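Local coordinates for xyloglucan-specific endo-beta-1,4-glucanase BoGH9A (Bacteroides ovatus, PDB 6DHT), which cleaves the beta-1,4-glucan backbone of xyloglucan internally, releasing xyloglucan oligosaccharides, at residues G180-Q191 and V274-Y285. Residues are numbered along the deposited sequence; the frame is centred on the assembly and turned at random.
With EDO (1,2-ethanediol), chain I.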
# COMPACT_ATOMS: atom_id res chain seq x y z
N GLY A 180 -9.99 1.78 5.20
CA GLY A 180 -10.19 0.53 5.90
C GLY A 180 -9.36 -0.57 5.29
O GLY A 180 -8.70 -1.32 6.01
N TYR A 181 -9.39 -0.68 3.97
CA TYR A 181 -8.56 -1.63 3.24
C TYR A 181 -7.07 -1.39 3.53
O TYR A 181 -6.29 -2.34 3.78
CB TYR A 181 -8.77 -1.47 1.73
CG TYR A 181 -7.65 -2.10 0.96
CD1 TYR A 181 -7.60 -3.48 0.76
CD2 TYR A 181 -6.63 -1.32 0.47
CE1 TYR A 181 -6.52 -4.04 0.06
CE2 TYR A 181 -5.57 -1.86 -0.20
CZ TYR A 181 -5.52 -3.23 -0.40
OH TYR A 181 -4.45 -3.77 -1.11
N SER A 182 -6.66 -0.13 3.48
CA SER A 182 -5.26 0.21 3.65
C SER A 182 -4.71 -0.22 5.01
O SER A 182 -3.64 -0.83 5.12
CB SER A 182 -5.04 1.71 3.46
OG SER A 182 -5.28 2.12 2.10
N ILE A 183 -5.44 0.11 6.06
CA ILE A 183 -5.10 -0.32 7.41
C ILE A 183 -5.14 -1.85 7.48
O ILE A 183 -4.24 -2.46 8.03
CB ILE A 183 -6.08 0.27 8.41
CG1 ILE A 183 -5.97 1.79 8.46
CG2 ILE A 183 -5.80 -0.32 9.76
CD1 ILE A 183 -7.13 2.48 9.12
N GLY A 184 -6.15 -2.47 6.86
CA GLY A 184 -6.26 -3.91 6.88
C GLY A 184 -5.02 -4.61 6.31
O GLY A 184 -4.57 -5.62 6.86
N LEU A 185 -4.47 -4.05 5.24
CA LEU A 185 -3.28 -4.60 4.61
C LEU A 185 -2.06 -4.38 5.51
O LEU A 185 -1.30 -5.32 5.76
CB LEU A 185 -3.07 -3.96 3.23
CG LEU A 185 -1.80 -4.44 2.50
CD1 LEU A 185 -1.79 -5.94 2.30
CD2 LEU A 185 -1.69 -3.71 1.18
N MET A 186 -1.86 -3.16 6.00
CA MET A 186 -0.69 -2.87 6.81
C MET A 186 -0.72 -3.67 8.09
O MET A 186 0.32 -4.17 8.55
CB MET A 186 -0.51 -1.38 7.06
CG MET A 186 -0.17 -0.62 5.78
SD MET A 186 0.10 1.13 6.01
CE MET A 186 -1.55 1.72 6.17
N GLN A 187 -1.89 -3.79 8.69
CA GLN A 187 -2.04 -4.56 9.93
C GLN A 187 -1.92 -6.06 9.70
O GLN A 187 -1.63 -6.82 10.65
CB GLN A 187 -3.35 -4.16 10.67
CG GLN A 187 -3.21 -2.78 11.28
CD GLN A 187 -4.32 -2.31 12.22
OE1 GLN A 187 -4.09 -1.36 12.97
NE2 GLN A 187 -5.50 -2.89 12.14
N SER A 188 -2.13 -6.55 8.48
CA SER A 188 -1.84 -7.95 8.16
C SER A 188 -0.33 -8.18 8.29
O SER A 188 0.12 -9.15 8.92
CB SER A 188 -2.30 -8.31 6.74
OG SER A 188 -3.71 -8.16 6.59
N ILE A 189 0.48 -7.29 7.73
CA ILE A 189 1.93 -7.47 7.79
C ILE A 189 2.45 -7.22 9.22
O ILE A 189 3.35 -7.92 9.71
CB ILE A 189 2.64 -6.60 6.69
CG1 ILE A 189 2.63 -7.32 5.32
CG2 ILE A 189 4.08 -6.28 7.04
CD1 ILE A 189 1.33 -7.59 4.75
N TYR A 190 1.85 -6.24 9.90
CA TYR A 190 2.18 -6.00 11.30
C TYR A 190 2.15 -7.28 12.15
O TYR A 190 3.06 -7.55 12.95
CB TYR A 190 1.21 -4.95 11.88
CG TYR A 190 1.40 -4.79 13.36
CD1 TYR A 190 2.40 -3.97 13.87
CD2 TYR A 190 0.57 -5.47 14.26
CE1 TYR A 190 2.61 -3.87 15.25
CE2 TYR A 190 0.76 -5.37 15.59
CZ TYR A 190 1.75 -4.55 16.08
OH TYR A 190 1.91 -4.51 17.47
N GLN A 191 1.10 -8.07 11.97
CA GLN A 191 0.89 -9.28 12.78
C GLN A 191 1.96 -10.32 12.55
O GLN A 191 2.17 -11.19 13.41
CB GLN A 191 -0.49 -9.85 12.48
CG GLN A 191 -1.63 -9.06 13.12
CD GLN A 191 -3.00 -9.52 12.65
OE1 GLN A 191 -3.63 -10.36 13.29
NE2 GLN A 191 -3.49 -8.94 11.58
N VAL A 274 -11.79 -4.23 9.61
CA VAL A 274 -10.64 -3.55 10.19
C VAL A 274 -10.84 -3.26 11.67
O VAL A 274 -9.90 -3.27 12.44
CB VAL A 274 -10.26 -2.30 9.37
CG1 VAL A 274 -11.12 -1.11 9.68
CG2 VAL A 274 -8.79 -1.95 9.56
N MET A 275 -12.08 -3.04 12.08
CA MET A 275 -12.33 -2.80 13.50
C MET A 275 -12.19 -4.10 14.32
O MET A 275 -11.60 -4.08 15.38
CB MET A 275 -13.70 -2.12 13.69
CG MET A 275 -13.70 -0.67 13.22
SD MET A 275 -12.63 0.33 14.23
CE MET A 275 -12.63 1.84 13.29
N ALA A 276 -12.69 -5.19 13.77
CA ALA A 276 -12.50 -6.50 14.41
C ALA A 276 -10.99 -6.85 14.49
O ALA A 276 -10.50 -7.29 15.54
CB ALA A 276 -13.26 -7.55 13.65
N GLN A 277 -10.27 -6.66 13.38
CA GLN A 277 -8.82 -6.83 13.37
C GLN A 277 -8.16 -5.96 14.43
O GLN A 277 -7.36 -6.41 15.24
CB GLN A 277 -8.30 -6.44 11.98
CG GLN A 277 -6.83 -6.75 11.69
CD GLN A 277 -6.34 -6.07 10.43
OE1 GLN A 277 -6.54 -4.88 10.24
NE2 GLN A 277 -5.71 -6.84 9.57
N SER A 278 -8.47 -4.65 14.39
CA SER A 278 -7.86 -3.70 15.31
C SER A 278 -8.15 -4.02 16.78
O SER A 278 -7.31 -3.75 17.65
CB SER A 278 -8.31 -2.27 14.98
OG SER A 278 -7.94 -1.95 13.64
N SER A 279 -9.34 -4.55 17.06
CA SER A 279 -9.70 -4.91 18.42
C SER A 279 -8.64 -5.83 19.02
O SER A 279 -8.22 -5.64 20.16
CB SER A 279 -11.06 -5.59 18.43
OG SER A 279 -11.44 -5.84 19.78
N ARG A 280 -8.19 -6.82 18.25
CA ARG A 280 -7.17 -7.74 18.73
C ARG A 280 -5.83 -7.06 18.91
O ARG A 280 -5.12 -7.27 19.90
CB ARG A 280 -7.00 -8.92 17.77
CG ARG A 280 -8.24 -9.70 17.48
CD ARG A 280 -7.95 -11.01 16.73
NE ARG A 280 -7.18 -10.84 15.50
CZ ARG A 280 -7.71 -10.61 14.30
NH1 ARG A 280 -9.02 -10.50 14.16
NH2 ARG A 280 -6.93 -10.47 13.23
N LEU A 281 -5.45 -6.24 17.93
CA LEU A 281 -4.11 -5.68 17.94
C LEU A 281 -3.90 -4.62 18.99
O LEU A 281 -2.77 -4.38 19.40
CB LEU A 281 -3.74 -5.10 16.58
CG LEU A 281 -3.85 -6.05 15.38
CD1 LEU A 281 -3.37 -5.32 14.11
CD2 LEU A 281 -3.21 -7.37 15.58
N PHE A 282 -4.97 -3.93 19.39
CA PHE A 282 -4.85 -2.86 20.36
C PHE A 282 -5.19 -3.33 21.80
O PHE A 282 -5.15 -2.53 22.72
CB PHE A 282 -5.73 -1.67 19.96
CG PHE A 282 -5.15 -0.83 18.85
CD1 PHE A 282 -5.30 -1.20 17.52
CD2 PHE A 282 -4.46 0.33 19.14
CE1 PHE A 282 -4.76 -0.43 16.50
CE2 PHE A 282 -3.93 1.11 18.13
CZ PHE A 282 -4.10 0.73 16.81
N ALA A 283 -5.47 -4.62 21.96
CA ALA A 283 -5.80 -5.19 23.29
C ALA A 283 -4.69 -4.95 24.32
O ALA A 283 -4.98 -4.71 25.50
CB ALA A 283 -6.08 -6.66 23.16
N SER A 284 -3.44 -5.02 23.87
CA SER A 284 -2.28 -4.79 24.73
C SER A 284 -1.97 -3.33 25.01
O SER A 284 -1.05 -3.05 25.79
CB SER A 284 -1.03 -5.43 24.11
OG SER A 284 -1.17 -6.83 24.05
N TYR A 285 -2.69 -2.39 24.38
CA TYR A 285 -2.32 -0.98 24.44
C TYR A 285 -3.42 -0.12 25.04
O TYR A 285 -3.73 0.97 24.57
CB TYR A 285 -1.85 -0.51 23.03
CG TYR A 285 -0.73 -1.39 22.51
CD1 TYR A 285 0.53 -1.33 23.08
CD2 TYR A 285 -0.96 -2.30 21.49
CE1 TYR A 285 1.55 -2.14 22.64
CE2 TYR A 285 0.06 -3.13 21.04
CZ TYR A 285 1.31 -3.04 21.62
OH TYR A 285 2.34 -3.86 21.20
C1 EDO I . -1.69 -8.78 18.26
O1 EDO I . -3.01 -9.36 18.33
C2 EDO I . -0.80 -9.75 17.51
O2 EDO I . -1.53 -10.33 16.42
O HOH W 1 -0.27 -5.79 18.73
O HOH W 2 -5.99 -9.83 10.00
O HOH W 3 -4.32 -11.04 15.95
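Gln187 and Gln277 interlock between two helices of the (alpha/alpha)6 barrel of this family 9 glycoside hydrolase, a worked example of knobs-into-holes packing in which amides replace much of the usual hydrocarbon. The segments 180-191 and 274-281, parts of helices 176-192 and 265-281, run in roughly the same direction at 37°, their axes coming within 9.9 Å. Gln187 sits among Val274, Gln277, Ser278 and Leu281, and its NE2 donates twice, close to its own amide plane: to Gln277 OE1 at 2.9 Å, arriving above that carbonyl's plane, and to Ser278 OG at 3.0 Å. Its OE1, buried without a hydrogen-bonding partner, lies at the edge of the Phe282 ring. With an alanine here, the NE2 that links Gln277 OE1 to Ser278 OG is gone, which would probably set the Gln277 amide freer to turn and open a gap beside Leu281 CD1. Gln277, with CG trans to the backbone N (chi1 -171°) and the chain extended, reaches across to Gly184, where its NE2 meets a lone pair of the carbonyl O at 3.2 Å in a nearly straight bond (178°). At one end of the interface, Val274 CG2 presses tightly on Ile183 CG2, at 3.4 Å, beside the bare backbone of Gly180 and Gly184; at the other, Leu281 places CD1 against Gln187 CB and CD2 against Gln191 CG. Arg280 NH2 donates to Gln191 OE1 from the edge of the guanidinium, which also forms a salt bridge with Glu348 of helix 339-353. Further out, helix 213-226 packs on Gln187 and Tyr190 through Met218 and Leu215. Behind the first shell, Ser188 OG shares Gly184 O with Gln277 NE2, and Val274 O probably helps to orient Ser278 OG, the acceptor for Gln187, which donates to it at 2.7 Å.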